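PDB 6FBX: BCL2-like 10 from Danio rerio, which holds back apoptosis as a pro-survival member of the Bcl-2 family and binds the BH3 peptide of the pro-apoptotic protein Bad. Local coordinates for residues G84-W88 against G89-S93; E120-A123 against D124-G128. All blocks are in the same frame, centred on the assembly; numbering follows the deposited sequence.

Contact 1 (G84-W88 against G89-S93); sequences GKMNW and GRVVS
Lys85 O lies at the edge of the Arg90 guanidinium, near its plane, 2.8 Å from NH2, while Asn87 ND2 approaches obliquely; the amide and guanidinium planes stand 57° apart. This is the N-cap of helix 88-107, the central helix of the Bcl-2 fold, and Asn87 is the capping residue. The same NH2 of Arg90 forms a salt bridge with Asp83. Val91 CG2 meets the indole of Trp88 obliquely, 4.0 Å from CE3, and the rings of Trp133 and Phe143 meet that indole edge-to-face. The CG of Asn87 sits between the backbone N and the carbonyl carbon (chi1 63°), which swings OD1 back over the first turn to accept from Arg90 N at 2.8 Å, the donor nearly in line with the side-chain C=O at 162°. An alanine here would lack that acceptor and would probably leave Arg90 N with just the weak bond to the backbone O of the capping residue. The aliphatic part of Arg90 runs across the cap, its CG 3.5 Å from Asn87 OD1. Gly89 O accepts a weak hydrogen bond from a polar side chain of the bound peptide. Met86 brings its CE methyl to 3.9 Å from Val91 CG2.

Contact 2 (E120-A123 against D124-G128); sequences ETIA and DYLGG
Asp124 meets Glu120 one turn back along helix 112-129 of the Bcl-2 fold: its N donates to Glu120 O at 2.8 Å, the first of four successive i to i+4 backbone bonds. With CG anti to its own carbonyl carbon, the side chain folds back beside the same oxygen, CG lying 3.3 Å from Glu120 O. The carboxylate finds its partner outside this turn, in a salt bridge from OD2 to Arg10 of helix 2-24, and Glu120 has a long, weak ion pair to the same arginine. One basic residue thus stands near two acidic groups and would be expected to offset their like charges.

Tyr125 N bonds to Thr121 O. CB passes close to that oxygen, but CG is anti to the backbone N (chi1 -177°), and the ring is carried away from residues 120-123 to pack on Met77, Val81 and Lys130.

At Leu126 the backbone bond is the straightest of the series, 175° at the hydrogen from N to Ile122 O. The two side chains lie side by side and point the same way, Leu126 CD1 touching Ile122 CG2 at 3.8 Å. Both face helix 88-107, where Ile122 packs on Ile94, Phe95 and Thr98.

Gly127 continues the ladder to Ala123 O with a more bent bond, 143° at the hydrogen, and its own O accepts from Ser6 OG. The helix widens into a pi-type turn over 125-128, and Gly128 O accepts from Gln131 NE2.

From the N terminus, the chain first reaches contact 1, where residues 84-87 end the loop after helix 69-80 and Trp88 opens helix 88-107; no intervening residues are looped out. Contact 2 follows in series on helix 112-129, the next helix, and is equally local, its two segments continuous with each other. Neither contact encloses or crosses the other. Their centres lie 14 Å apart, yet the side chains meet: Met86 CE of the loop comes within 3.6 Å of Leu126 CD2, and Val91 CG1 approaches Leu126 CD1 at 4.1 Å. Leu126 therefore joins helix 112-129 to both the capping loop and the first turn of helix 88-107.

Contact 1 (G84-W88 against G89-S93)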
ATOM      1  N   GLY A  84       4.266  13.244 -10.284  1.00 88.98           N
ATOM      2  CA  GLY A  84       3.831  12.707 -11.554  1.00 83.68           C
ATOM      3  C   GLY A  84       4.388  11.345 -11.901  1.00 72.53           C
ATOM      4  O   GLY A  84       3.923  10.735 -12.874  1.00 69.31           O
ATOM      5  N   LYS A  85       5.358  10.842 -11.144  1.00 66.86           N
ATOM      6  CA  LYS A  85       6.007   9.578 -11.454  1.00 63.23           C
ATOM      7  C   LYS A  85       5.380   8.442 -10.657  1.00 52.94           C
ATOM      8  O   LYS A  85       4.881   8.629  -9.544  1.00 50.54           O
ATOM      9  CB  LYS A  85       7.508   9.653 -11.167  1.00 71.51           C
ATOM     10  CG  LYS A  85       8.212  10.778 -11.914  1.00 82.91           C
ATOM     11  CD  LYS A  85       9.662  10.930 -11.480  1.00 92.27           C
ATOM     12  CE  LYS A  85      10.268  12.216 -12.025  1.00100.32           C
ATOM     13  NZ  LYS A  85      11.623  12.485 -11.471  1.00104.01           N
ATOM     14  N   MET A  86       5.416   7.253 -11.249  1.00 48.79           N
ATOM     15  CA  MET A  86       4.817   6.061 -10.672  1.00 42.82           C
ATOM     16  C   MET A  86       5.738   4.884 -10.947  1.00 35.86           C
ATOM     17  O   MET A  86       6.257   4.749 -12.058  1.00 35.04           O
ATOM     18  CB  MET A  86       3.431   5.805 -11.273  1.00 46.64           C
ATOM     19  CG  MET A  86       2.652   4.679 -10.632  1.00 50.70           C
ATOM     20  SD  MET A  86       1.999   5.123  -9.017  1.00 55.36           S
ATOM     21  CE  MET A  86       0.718   3.885  -8.853  1.00 56.69           C
ATOM     22  N   ASN A  87       5.953   4.044  -9.939  1.00 30.07           N
ATOM     23  CA  ASN A  87       6.755   2.842 -10.127  1.00 28.53           C
ATOM     24  C   ASN A  87       6.356   1.816  -9.074  1.00 25.58           C
ATOM     25  O   ASN A  87       5.635   2.120  -8.119  1.00 23.16           O
ATOM     26  CB  ASN A  87       8.259   3.155 -10.082  1.00 29.14           C
ATOM     27  CG  ASN A  87       8.712   3.698  -8.740  1.00 28.81           C
ATOM     28  OD1 ASN A  87       8.419   3.129  -7.693  1.00 26.06           O
ATOM     29  ND2 ASN A  87       9.442   4.806  -8.771  1.00 32.02           N
ATOM     30  N   TRP A  88       6.820   0.580  -9.271  1.00 24.21           N
ATOM     31  CA  TRP A  88       6.404  -0.504  -8.384  1.00 20.75           C
ATOM     32  C   TRP A  88       6.942  -0.317  -6.970  1.00 21.47           C
ATOM     33  O   TRP A  88       6.299  -0.746  -6.006  1.00 22.28           O
ATOM     34  CB  TRP A  88       6.856  -1.852  -8.945  1.00 21.82           C
ATOM     35  CG  TRP A  88       6.056  -2.332 -10.120  1.00 22.39           C
ATOM     36  CD1 TRP A  88       6.533  -2.654 -11.362  1.00 23.63           C
ATOM     37  CD2 TRP A  88       4.641  -2.555 -10.166  1.00 22.31           C
ATOM     38  NE1 TRP A  88       5.501  -3.063 -12.176  1.00 22.68           N
ATOM     39  CE2 TRP A  88       4.330  -3.010 -11.466  1.00 22.47           C
ATOM     40  CE3 TRP A  88       3.606  -2.412  -9.236  1.00 21.65           C
ATOM     41  CZ2 TRP A  88       3.026  -3.322 -11.857  1.00 24.17           C
ATOM     42  CZ3 TRP A  88       2.311  -2.725  -9.625  1.00 23.06           C
ATOM     43  CH2 TRP A  88       2.033  -3.170 -10.925  1.00 23.10           C
ATOM     44  N   GLY A  89       8.110   0.311  -6.824  1.00 24.58           N
ATOM     45  CA  GLY A  89       8.645   0.550  -5.493  1.00 23.77           C
ATOM     46  C   GLY A  89       7.735   1.424  -4.650  1.00 24.00           C
ATOM     47  O   GLY A  89       7.559   1.184  -3.454  1.00 23.48           O
ATOM     48  N   ARG A  90       7.137   2.445  -5.263  1.00 22.59           N
ATOM     49  CA  ARG A  90       6.206   3.295  -4.527  1.00 24.05           C
ATOM     50  C   ARG A  90       4.934   2.535  -4.177  1.00 22.69           C
ATOM     51  O   ARG A  90       4.352   2.742  -3.104  1.00 20.96           O
ATOM     52  CB  ARG A  90       5.893   4.545  -5.348  1.00 26.05           C
ATOM     53  CG  ARG A  90       7.096   5.453  -5.506  1.00 29.87           C
ATOM     54  CD  ARG A  90       6.808   6.641  -6.388  1.00 33.80           C
ATOM     55  NE  ARG A  90       7.959   7.537  -6.463  1.00 39.38           N
ATOM     56  CZ  ARG A  90       7.958   8.709  -7.092  1.00 43.66           C
ATOM     57  NH1 ARG A  90       9.056   9.452  -7.102  1.00 46.06           N
ATOM     58  NH2 ARG A  90       6.861   9.140  -7.705  1.00 46.37           N
ATOM     59  N   VAL A  91       4.494   1.643  -5.066  1.00 19.71           N
ATOM     60  CA  VAL A  91       3.355   0.779  -4.767  1.00 19.79           C
ATOM     61  C   VAL A  91       3.655  -0.091  -3.552  1.00 20.87           C
ATOM     62  O   VAL A  91       2.820  -0.246  -2.655  1.00 19.76           O
ATOM     63  CB  VAL A  91       2.993  -0.073  -5.998  1.00 20.99           C
ATOM     64  CG1 VAL A  91       1.949  -1.130  -5.643  1.00 20.83           C
ATOM     65  CG2 VAL A  91       2.489   0.819  -7.123  1.00 24.17           C
ATOM     66  N   VAL A  92       4.843  -0.692  -3.515  1.00 18.51           N
ATOM     67  CA  VAL A  92       5.206  -1.528  -2.375  1.00 18.51           C
ATOM     68  C   VAL A  92       5.143  -0.722  -1.084  1.00 17.90           C
ATOM     69  O   VAL A  92       4.624  -1.195  -0.067  1.00 21.39           O
ATOM     70  CB  VAL A  92       6.597  -2.154  -2.589  1.00 20.50           C
ATOM     71  CG1 VAL A  92       7.088  -2.836  -1.311  1.00 22.52           C
ATOM     72  CG2 VAL A  92       6.555  -3.163  -3.728  1.00 21.79           C
ATOM     73  N   SER A  93       5.657   0.510  -1.103  1.00 23.17           N
ATOM     74  CA  SER A  93       5.645   1.324   0.108  0.63 22.03           C
ATOM     75  C   SER A  93       4.227   1.605   0.577  1.00 21.31           C
ATOM     76  O   SER A  93       3.982   1.681   1.786  1.00 20.92           O
ATOM     77  CB  SER A  93       6.403   2.632  -0.117  0.63 23.46           C
ATOM     78  OG  SER A  93       5.617   3.593  -0.796  0.63 23.55           O
TER

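Contact 2 (E120-A123 against D124-G128)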
ATOM      1  N   GLU A 120      -9.809  -1.205   0.642  1.00 26.41           N
ATOM      2  CA  GLU A 120     -10.633  -0.636  -0.417  1.00 28.26           C
ATOM      3  C   GLU A 120     -10.063   0.685  -0.913  1.00 27.69           C
ATOM      4  O   GLU A 120     -10.168   0.995  -2.105  1.00 27.69           O
ATOM      5  CB  GLU A 120     -12.065  -0.445   0.086  1.00 31.13           C
ATOM      6  CG  GLU A 120     -12.780  -1.748   0.395  1.00 37.85           C
ATOM      7  CD  GLU A 120     -14.161  -1.536   0.978  1.00 48.12           C
ATOM      8  OE1 GLU A 120     -15.128  -2.116   0.440  1.00 55.30           O
ATOM      9  OE2 GLU A 120     -14.284  -0.784   1.968  1.00 51.97           O
ATOM     10  N   THR A 121      -9.455   1.470  -0.021  1.00 28.10           N
ATOM     11  CA  THR A 121      -8.842   2.728  -0.437  1.00 27.20           C
ATOM     12  C   THR A 121      -7.679   2.484  -1.391  1.00 24.19           C
ATOM     13  O   THR A 121      -7.555   3.168  -2.415  1.00 23.46           O
ATOM     14  CB  THR A 121      -8.386   3.510   0.795  1.00 28.97           C
ATOM     15  OG1 THR A 121      -9.529   3.819   1.600  1.00 29.72           O
ATOM     16  CG2 THR A 121      -7.689   4.804   0.399  1.00 30.20           C
ATOM     17  N   ILE A 122      -6.817   1.514  -1.077  1.00 21.86           N
ATOM     18  CA  ILE A 122      -5.740   1.152  -1.998  1.00 22.38           C
ATOM     19  C   ILE A 122      -6.322   0.689  -3.325  1.00 21.55           C
ATOM     20  O   ILE A 122      -5.875   1.102  -4.401  1.00 22.94           O
ATOM     21  CB  ILE A 122      -4.838   0.069  -1.380  1.00 23.34           C
ATOM     22  CG1 ILE A 122      -4.033   0.637  -0.208  1.00 24.68           C
ATOM     23  CG2 ILE A 122      -3.890  -0.514  -2.438  1.00 25.47           C
ATOM     24  CD1 ILE A 122      -3.279  -0.418   0.585  1.00 26.83           C
ATOM     25  N   ALA A 123      -7.323  -0.192  -3.264  1.00 20.48           N
ATOM     26  CA  ALA A 123      -7.908  -0.747  -4.480  1.00 23.17           C
ATOM     27  C   ALA A 123      -8.511   0.348  -5.352  1.00 25.07           C
ATOM     28  O   ALA A 123      -8.314   0.363  -6.572  1.00 25.77           O
ATOM     29  CB  ALA A 123      -8.963  -1.793  -4.116  1.00 24.03           C
ATOM     30  N   ASP A 124      -9.263   1.271  -4.748  1.00 25.19           N
ATOM     31  CA  ASP A 124      -9.874   2.341  -5.532  1.00 28.10           C
ATOM     32  C   ASP A 124      -8.815   3.226  -6.176  1.00 29.10           C
ATOM     33  O   ASP A 124      -8.966   3.655  -7.326  1.00 28.86           O
ATOM     34  CB  ASP A 124     -10.805   3.184  -4.658  1.00 32.04           C
ATOM     35  CG  ASP A 124     -12.103   2.473  -4.323  1.00 36.92           C
ATOM     36  OD1 ASP A 124     -12.728   2.821  -3.298  1.00 39.14           O
ATOM     37  OD2 ASP A 124     -12.496   1.559  -5.078  1.00 39.31           O
ATOM     38  N   TYR A 125      -7.728   3.501  -5.454  1.00 27.77           N
ATOM     39  CA  TYR A 125      -6.722   4.428  -5.956  1.00 28.86           C
ATOM     40  C   TYR A 125      -5.930   3.816  -7.106  1.00 27.82           C
ATOM     41  O   TYR A 125      -5.816   4.413  -8.183  1.00 28.83           O
ATOM     42  CB  TYR A 125      -5.786   4.847  -4.822  1.00 30.36           C
ATOM     43  CG  TYR A 125      -4.755   5.858  -5.252  1.00 33.66           C
ATOM     44  CD1 TYR A 125      -3.415   5.514  -5.358  1.00 32.95           C
ATOM     45  CD2 TYR A 125      -5.128   7.157  -5.573  1.00 39.34           C
ATOM     46  CE1 TYR A 125      -2.471   6.439  -5.758  1.00 37.03           C
ATOM     47  CE2 TYR A 125      -4.193   8.087  -5.977  1.00 43.02           C
ATOM     48  CZ  TYR A 125      -2.867   7.724  -6.068  1.00 43.46           C
ATOM     49  OH  TYR A 125      -1.935   8.652  -6.470  1.00 48.20           O
ATOM     50  N   LEU A 126      -5.378   2.621  -6.901  1.00 24.31           N
ATOM     51  CA  LEU A 126      -4.564   2.002  -7.942  1.00 24.39           C
ATOM     52  C   LEU A 126      -5.428   1.507  -9.095  1.00 27.07           C
ATOM     53  O   LEU A 126      -5.109   1.740 -10.267  1.00 29.13           O
ATOM     54  CB  LEU A 126      -3.741   0.857  -7.353  1.00 23.10           C
ATOM     55  CG  LEU A 126      -2.730   1.251  -6.271  1.00 24.61           C
ATOM     56  CD1 LEU A 126      -2.024   0.015  -5.735  1.00 25.88           C
ATOM     57  CD2 LEU A 126      -1.716   2.262  -6.792  1.00 26.64           C
ATOM     58  N   GLY A 127      -6.530   0.822  -8.784  1.00 27.33           N
ATOM     59  CA  GLY A 127      -7.385   0.273  -9.821  1.00 27.69           C
ATOM     60  C   GLY A 127      -8.229   1.305 -10.536  1.00 28.41           C
ATOM     61  O   GLY A 127      -8.651   1.064 -11.671  1.00 28.67           O
ATOM     62  N   GLY A 128      -8.490   2.441  -9.898  1.00 27.30           N
ATOM     63  CA  GLY A 128      -9.271   3.491 -10.516  1.00 29.23           C
ATOM     64  C   GLY A 128      -8.409   4.636 -11.000  1.00 30.40           C
ATOM     65  O   GLY A 128      -8.292   4.873 -12.205  1.00 32.43           O
TER